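Local coordinates for nuclear RNA export factor 2 (Drosophila melanogaster, PDB 6MRK), which acts in the ovary with Piwi and Nxt1 as an effector of cotranscriptional transposon silencing and may take part in exporting mRNA from the nucleus, at residues A[93-96]-A[97-101]; A[13-17]-A[18-22]; A[188-192]-A[193-197]. All coordinates share one frame; numbering follows the deposited sequence.

Contact 1 of 3, residues A[93-96]-A[97-101]; sequences TYIV and EILLQ
I95 and L99 sit one turn apart on the short α-helix 92-99 of the NTF2-like domain, their side chains running next to each other in the same direction. The L99 side chain starts against the carbonyls of the preceding turn. Its CB lies 3.5 Å from V96 O and almost as near I95 O, CG is 4.0 Å from I95 O, and CD1 stays close, 3.7 Å from I95 O. CD2 comes nearest the neighbouring side chain, 4.0 Å from I95 CG2, the branch that stands opposite the backbone N of its residue. Branched aliphatic groups suit this buried side, where both residues also pack on F45 of strand 44-49. Beneath them L99 N donates to I95 O in the carbonyl plane, with an N-H...O angle of 161°, while L99 O accepts a bond from R32. E97 N bonds to T93 O at 3.0 Å within the helix backbone. On this more exposed side a charged end suits E97 and a hydroxyl Y94, and the E97 side chain, extended beyond CG, runs beside Y94. Its carboxylate plane is turned 39° from the tyrosine ring, and E97 OE1 comes to 3.9 Å from Y94 CD1.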
loop_
_atom_site.group_PDB
_atom_site.type_symbol
_atom_site.label_atom_id
_atom_site.label_comp_id
_atom_site.label_asym_id
_atom_site.label_seq_id
_atom_site.Cartn_x
_atom_site.Cartn_y
_atom_site.Cartn_z
ATOM N N THR A 93 1.543 18.601 8.223
ATOM C CA THR A 93 0.586 19.072 9.263
ATOM C C THR A 93 -0.713 18.267 9.083
ATOM O O THR A 93 -1.187 17.676 10.073
ATOM C CB THR A 93 0.396 20.597 9.244
ATOM O OG1 THR A 93 -0.103 20.971 7.961
ATOM C CG2 THR A 93 1.663 21.376 9.514
ATOM N N TYR A 94 -1.233 18.197 7.854
ATOM C CA TYR A 94 -2.571 17.637 7.529
ATOM C C TYR A 94 -2.569 16.135 7.775
ATOM O O TYR A 94 -3.560 15.597 8.297
ATOM C CB TYR A 94 -2.977 17.933 6.085
ATOM C CG TYR A 94 -3.495 19.336 5.883
ATOM C CD1 TYR A 94 -4.588 19.793 6.606
ATOM C CD2 TYR A 94 -2.894 20.221 4.998
ATOM C CE1 TYR A 94 -5.078 21.080 6.449
ATOM C CE2 TYR A 94 -3.368 21.514 4.833
ATOM C CZ TYR A 94 -4.469 21.940 5.555
ATOM O OH TYR A 94 -4.956 23.204 5.418
ATOM N N ILE A 95 -1.478 15.474 7.410
ATOM C CA ILE A 95 -1.329 14.004 7.597
ATOM C C ILE A 95 -1.333 13.691 9.097
ATOM O O ILE A 95 -2.154 12.857 9.548
ATOM C CB ILE A 95 -0.061 13.508 6.889
ATOM C CG1 ILE A 95 -0.248 13.573 5.371
ATOM C CG2 ILE A 95 0.322 12.113 7.359
ATOM C CD1 ILE A 95 1.028 13.419 4.589
ATOM N N VAL A 96 -0.461 14.346 9.855
ATOM C CA VAL A 96 -0.272 14.022 11.294
ATOM C C VAL A 96 -1.597 14.301 12.002
ATOM O O VAL A 96 -1.972 13.528 12.902
ATOM C CB VAL A 96 0.920 14.788 11.892
ATOM C CG1 VAL A 96 1.230 14.343 13.307
ATOM C CG2 VAL A 96 2.158 14.600 11.044
ATOM N N GLU A 97 -2.303 15.333 11.553
ATOM C CA GLU A 97 -3.651 15.730 12.051
ATOM C C GLU A 97 -4.629 14.551 11.931
ATOM O O GLU A 97 -5.385 14.355 12.874
ATOM C CB GLU A 97 -4.107 16.995 11.309
ATOM C CG GLU A 97 -5.610 17.225 11.265
ATOM C CD GLU A 97 -6.057 18.586 10.736
ATOM O OE1 GLU A 97 -5.184 19.439 10.465
ATOM O OE2 GLU A 97 -7.289 18.804 10.632
ATOM N N ILE A 98 -4.631 13.798 10.827
ATOM C CA ILE A 98 -5.554 12.634 10.643
ATOM C C ILE A 98 -5.055 11.495 11.528
ATOM O O ILE A 98 -5.887 10.845 12.178
ATOM C CB ILE A 98 -5.669 12.193 9.161
ATOM C CG1 ILE A 98 -6.388 13.240 8.309
ATOM C CG2 ILE A 98 -6.357 10.832 9.050
ATOM C CD1 ILE A 98 -7.713 13.706 8.897
ATOM N N LEU A 99 -3.743 11.281 11.529
ATOM C CA LEU A 99 -3.076 10.145 12.202
ATOM C C LEU A 99 -3.331 10.197 13.709
ATOM O O LEU A 99 -3.309 9.129 14.342
ATOM C CB LEU A 99 -1.577 10.218 11.899
ATOM C CG LEU A 99 -1.033 9.231 10.862
ATOM C CD1 LEU A 99 -1.919 9.117 9.639
ATOM C CD2 LEU A 99 0.364 9.630 10.452
ATOM N N LEU A 100 -3.537 11.389 14.268
ATOM C CA LEU A 100 -3.733 11.571 15.727
ATOM C C LEU A 100 -5.172 11.256 16.134
ATOM O O LEU A 100 -5.438 11.204 17.350
ATOM C CB LEU A 100 -3.362 13.008 16.093
ATOM C CG LEU A 100 -1.864 13.295 16.116
ATOM C CD1 LEU A 100 -1.599 14.681 16.654
ATOM C CD2 LEU A 100 -1.132 12.277 16.968
ATOM N N GLN A 101 -6.062 11.081 15.161
ATOM C CA GLN A 101 -7.496 10.795 15.395
ATOM C C GLN A 101 -7.753 9.297 15.339
ATOM O O GLN A 101 -8.886 8.886 15.670
ATOM C CB GLN A 101 -8.348 11.450 14.322
ATOM C CG GLN A 101 -8.013 12.913 14.140
ATOM C CD GLN A 101 -9.044 13.594 13.287
ATOM O OE1 GLN A 101 -8.724 14.208 12.277
ATOM N NE2 GLN A 101 -10.300 13.452 13.660
#

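Contact 2 of 3, residues A[13-17]-A[18-22]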
loop_
_atom_site.group_PDB
_atom_site.type_symbol
_atom_site.label_atom_id
_atom_site.label_comp_id
_atom_site.label_asym_id
_atom_site.label_seq_id
_atom_site.Cartn_x
_atom_site.Cartn_y
_atom_site.Cartn_z
ATOM N N GLU A 13 18.645 -4.376 6.464
ATOM C CA GLU A 13 18.517 -3.883 7.862
ATOM C C GLU A 13 17.699 -2.579 7.891
ATOM O O GLU A 13 17.517 -2.060 8.998
ATOM C CB GLU A 13 19.860 -3.830 8.602
ATOM C CG GLU A 13 20.973 -3.049 7.933
ATOM C CD GLU A 13 22.146 -2.816 8.876
ATOM O OE1 GLU A 13 22.263 -3.557 9.889
ATOM O OE2 GLU A 13 22.931 -1.885 8.612
ATOM N N LEU A 14 17.153 -2.121 6.752
ATOM C CA LEU A 14 16.155 -1.009 6.667
ATOM C C LEU A 14 14.751 -1.521 7.011
ATOM O O LEU A 14 13.887 -0.698 7.356
ATOM C CB LEU A 14 16.158 -0.376 5.268
ATOM C CG LEU A 14 14.810 0.164 4.778
ATOM C CD1 LEU A 14 14.981 1.481 4.035
ATOM C CD2 LEU A 14 14.071 -0.867 3.918
ATOM N N VAL A 15 14.487 -2.815 6.885
ATOM C CA VAL A 15 13.161 -3.338 7.315
ATOM C C VAL A 15 13.068 -3.053 8.814
ATOM O O VAL A 15 12.229 -2.251 9.194
ATOM C CB VAL A 15 12.937 -4.827 6.974
ATOM C CG1 VAL A 15 11.559 -5.319 7.431
ATOM C CG2 VAL A 15 13.129 -5.086 5.481
ATOM N N GLY A 16 13.949 -3.631 9.616
ATOM C CA GLY A 16 13.895 -3.476 11.080
ATOM C C GLY A 16 14.081 -2.034 11.510
ATOM O O GLY A 16 13.391 -1.605 12.435
ATOM N N ALA A 17 14.985 -1.296 10.873
ATOM C CA ALA A 17 15.334 0.082 11.276
ATOM C C ALA A 17 14.118 0.993 11.098
ATOM O O ALA A 17 13.665 1.557 12.105
ATOM C CB ALA A 17 16.524 0.580 10.495
ATOM N N PHE A 18 13.606 1.138 9.876
ATOM C CA PHE A 18 12.513 2.094 9.577
ATOM C C PHE A 18 11.172 1.514 10.034
ATOM O O PHE A 18 10.497 2.154 10.839
ATOM C CB PHE A 18 12.472 2.454 8.092
ATOM C CG PHE A 18 11.156 3.053 7.671
ATOM C CD1 PHE A 18 10.705 4.215 8.273
ATOM C CD2 PHE A 18 10.352 2.436 6.720
ATOM C CE1 PHE A 18 9.493 4.775 7.912
ATOM C CE2 PHE A 18 9.133 2.990 6.363
ATOM C CZ PHE A 18 8.708 4.156 6.963
ATOM N N LEU A 19 10.786 0.362 9.490
ATOM C CA LEU A 19 9.408 -0.188 9.582
ATOM C C LEU A 19 9.102 -0.479 11.050
ATOM O O LEU A 19 8.103 0.026 11.576
ATOM C CB LEU A 19 9.320 -1.451 8.720
ATOM C CG LEU A 19 7.924 -1.906 8.305
ATOM C CD1 LEU A 19 7.107 -0.763 7.729
ATOM C CD2 LEU A 19 8.033 -3.038 7.297
ATOM N N GLU A 20 9.998 -1.199 11.705
ATOM C CA GLU A 20 9.797 -1.680 13.091
ATOM C C GLU A 20 10.027 -0.549 14.104
ATOM O O GLU A 20 9.577 -0.723 15.229
ATOM C CB GLU A 20 10.660 -2.918 13.353
ATOM C CG GLU A 20 10.249 -4.113 12.497
ATOM C CD GLU A 20 11.129 -5.353 12.569
ATOM O OE1 GLU A 20 11.017 -6.201 11.648
ATOM O OE2 GLU A 20 11.919 -5.474 13.536
ATOM N N ASN A 21 10.646 0.573 13.752
ATOM C CA ASN A 21 10.704 1.743 14.672
ATOM C C ASN A 21 9.457 2.608 14.458
ATOM O O ASN A 21 8.782 2.951 15.447
ATOM C CB ASN A 21 11.989 2.564 14.512
ATOM C CG ASN A 21 13.179 1.924 15.199
ATOM O OD1 ASN A 21 13.037 1.266 16.226
ATOM N ND2 ASN A 21 14.359 2.087 14.634
ATOM N N TYR A 22 9.168 2.952 13.206
ATOM C CA TYR A 22 7.963 3.712 12.787
ATOM C C TYR A 22 6.675 3.072 13.331
ATOM O O TYR A 22 5.839 3.794 13.853
ATOM C CB TYR A 22 7.847 3.768 11.262
ATOM C CG TYR A 22 6.592 4.477 10.856
ATOM C CD1 TYR A 22 5.371 3.826 10.915
ATOM C CD2 TYR A 22 6.606 5.827 10.562
ATOM C CE1 TYR A 22 4.188 4.486 10.628
ATOM C CE2 TYR A 22 5.434 6.505 10.267
ATOM C CZ TYR A 22 4.215 5.833 10.299
ATOM O OH TYR A 22 3.036 6.467 9.997
#
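Helix 12-27, which lies along the sheet of the NTF2-like domain, brings V15 and L19 together one turn apart on its sheet-facing side. V15 CG1 and L19 CD2 meet at 4.2 Å, and both residues pack on T114 of strand 104-119. Below these methyls L19 N donates to V15 O at 3.0 Å. The bond from F18 N to L14 O is 3.1 Å long, but the donor stands above the carbonyl plane, 43° out of it, next to a local widening of the helix into a π-type turn at 15-17. F18 CB rests 3.5 Å from L14 O, and with CG opposite its own backbone N (chi1 162°) the ring is carried away from the preceding turn to meet F160 edge-to-face. Large apolar groups suit F18 and L19, both buried against strands of the sheet.

Beyond this apolar side, E20 lies back along the helix. CG is beside its backbone N (chi1 -65°), and the extended chain lays the carboxylate over G16, with E20 CD and OE2 each 3.7 Å from G16 CA. With no side chain at G16, the carboxylate lies directly against its CA, while E20 CB sits near G16 O. The chemistry thus implies an amphipathic helix: aliphatic and aromatic groups exclude water at the sheet, while the carboxylate lies against backbone on a less buried flank.

Contact 3 of 3, residues A[188-192]-A[193-197]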
loop_
_atom_site.group_PDB
_atom_site.type_symbol
_atom_site.label_atom_id
_atom_site.label_comp_id
_atom_site.label_asym_id
_atom_site.label_seq_id
_atom_site.Cartn_x
_atom_site.Cartn_y
_atom_site.Cartn_z
ATOM N N THR A 188 -8.520 -4.105 7.303
ATOM C CA THR A 188 -9.239 -5.280 6.760
ATOM C C THR A 188 -9.385 -6.346 7.837
ATOM O O THR A 188 -8.878 -6.184 8.993
ATOM C CB THR A 188 -8.543 -5.900 5.539
ATOM O OG1 THR A 188 -9.229 -7.078 5.116
ATOM C CG2 THR A 188 -7.112 -6.305 5.796
ATOM N N ASN A 189 -10.083 -7.398 7.436
ATOM C CA ASN A 189 -10.355 -8.584 8.265
ATOM C C ASN A 189 -9.032 -9.276 8.543
ATOM O O ASN A 189 -8.207 -9.436 7.643
ATOM C CB ASN A 189 -11.317 -9.539 7.567
ATOM C CG ASN A 189 -12.688 -8.933 7.389
ATOM O OD1 ASN A 189 -12.959 -8.344 6.348
ATOM N ND2 ASN A 189 -13.533 -9.040 8.402
ATOM N N PRO A 190 -8.802 -9.711 9.799
ATOM C CA PRO A 190 -7.767 -10.705 10.065
ATOM C C PRO A 190 -8.138 -12.055 9.433
ATOM O O PRO A 190 -9.309 -12.424 9.412
ATOM C CB PRO A 190 -7.722 -10.790 11.592
ATOM C CG PRO A 190 -9.093 -10.311 12.030
ATOM C CD PRO A 190 -9.510 -9.273 11.012
ATOM N N SER A 191 -7.130 -12.753 8.917
ATOM C CA SER A 191 -7.239 -14.148 8.429
ATOM C C SER A 191 -7.252 -15.121 9.618
ATOM O O SER A 191 -6.460 -14.905 10.575
ATOM C CB SER A 191 -6.106 -14.450 7.500
ATOM O OG SER A 191 -4.874 -14.486 8.208
ATOM N N LYS A 192 -8.071 -16.179 9.547
ATOM C CA LYS A 192 -8.232 -17.185 10.636
ATOM C C LYS A 192 -6.855 -17.595 11.169
ATOM O O LYS A 192 -6.728 -17.753 12.394
ATOM C CB LYS A 192 -8.969 -18.435 10.153
ATOM C CG LYS A 192 -10.407 -18.215 9.701
ATOM C CD LYS A 192 -11.467 -18.733 10.655
ATOM C CE LYS A 192 -12.872 -18.398 10.182
ATOM N NZ LYS A 192 -13.913 -19.033 11.026
ATOM N N THR A 193 -5.859 -17.743 10.296
ATOM C CA THR A 193 -4.493 -18.217 10.660
ATOM C C THR A 193 -3.852 -17.250 11.670
ATOM O O THR A 193 -3.212 -17.730 12.633
ATOM C CB THR A 193 -3.597 -18.422 9.426
ATOM O OG1 THR A 193 -2.370 -17.721 9.647
ATOM C CG2 THR A 193 -4.209 -17.957 8.117
ATOM N N ALA A 194 -4.004 -15.938 11.445
ATOM C CA ALA A 194 -3.400 -14.855 12.253
ATOM C C ALA A 194 -4.065 -14.837 13.632
ATOM O O ALA A 194 -3.335 -14.730 14.649
ATOM C CB ALA A 194 -3.569 -13.552 11.521
ATOM N N ILE A 195 -5.399 -14.971 13.642
ATOM C CA ILE A 195 -6.274 -15.004 14.856
ATOM C C ILE A 195 -5.806 -16.159 15.745
ATOM O O ILE A 195 -5.642 -15.964 16.971
ATOM C CB ILE A 195 -7.757 -15.158 14.452
ATOM C CG1 ILE A 195 -8.194 -14.033 13.510
ATOM C CG2 ILE A 195 -8.660 -15.249 15.672
ATOM C CD1 ILE A 195 -9.695 -13.924 13.310
ATOM N N ARG A 196 -5.599 -17.314 15.109
ATOM C CA ARG A 196 -5.117 -18.587 15.701
ATOM C C ARG A 196 -3.807 -18.340 16.455
ATOM O O ARG A 196 -3.682 -18.854 17.590
ATOM C CB ARG A 196 -4.897 -19.583 14.555
ATOM C CG ARG A 196 -5.164 -21.051 14.868
ATOM C CD ARG A 196 -4.212 -21.952 14.086
ATOM N NE ARG A 196 -4.456 -22.035 12.642
ATOM C CZ ARG A 196 -3.550 -22.416 11.721
ATOM N NH1 ARG A 196 -2.311 -22.754 12.063
ATOM N NH2 ARG A 196 -3.889 -22.443 10.441
ATOM N N ASN A 197 -2.892 -17.575 15.841
ATOM C CA ASN A 197 -1.453 -17.476 16.221
ATOM C C ASN A 197 -1.122 -16.123 16.861
ATOM O O ASN A 197 0.045 -15.963 17.274
ATOM C CB ASN A 197 -0.527 -17.696 15.017
ATOM C CG ASN A 197 0.098 -19.075 14.972
ATOM O OD1 ASN A 197 -0.134 -19.910 15.849
ATOM N ND2 ASN A 197 0.901 -19.318 13.950
#
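With CG1 of I195 beside its backbone N (chi1 -57°) and the chain then running on nearly straight to CD1, the end of this side chain swings back before the helix start and crosses the ring of P190 obliquely. P190 CB meets I195 CG1 at 3.8 Å, and P190 CG lies 3.9 Å from I195 CD1. S191 between them is the N-cap of helix 192-197, which makes the P190-I195 pair a hydrophobic staple, linking the residue before the cap to the fourth residue after it. A rigid proline suits the lead-in, since its extended backbone needs no N-H donor there, and the CG1-CD1 arm of isoleucine is long enough to reach the ring.

The S191 hydroxyl occupies the crowded position between backbone N and carbonyl carbon (chi1 68°), from which OG reaches the methyl T193 CG2 at 3.5 Å. The S191 carbonyl receives the first helix bonds: S191 O accepts from A194 N at 2.8 Å, with the donor above the carbonyl plane, and from I195 N at 3.2 Å, in that plane and nearly straight at 166°. One oxygen is therefore gripped twice at the opening turn. The following bond, R196 N to K192 O, is 3.0 Å long and carries the helical pattern on.

P190 and A194 both pack on L131 of strand 123-135, and P190 also touches Y51. A chain of another protein, probably Nxt1, accepts a bond from K192 N through an acidic side chain. The short terminal helix thus follows strand 176-188 beside the chain of another protein, with L131 of strand 123-135 beneath its first turn.

Overall arrangement
Along the chain come contact 2 on helix 12-27, contact 1 on helix 92-99 and the turn after it, and contact 3 on the loop from strand 176-188 into helix 192-197, all in one NTF2-like domain. Contacts 1 and 2 have centres 21 Å apart yet touch where L99 CD2 packs 4.2 Å from Y22 OH; Y39, bonded to Y22 and packed by I95, also ties the two helices together. Contact 3, its nearest atoms about 15 Å from either, lies on the opposite side of the chain's centre from contact 1. Contacts 2 and 3 share strand 123-135 as packing support. Helices 12-27 and 92-99 thus help build the domain's core, while the terminal helix adjoins the partner protein.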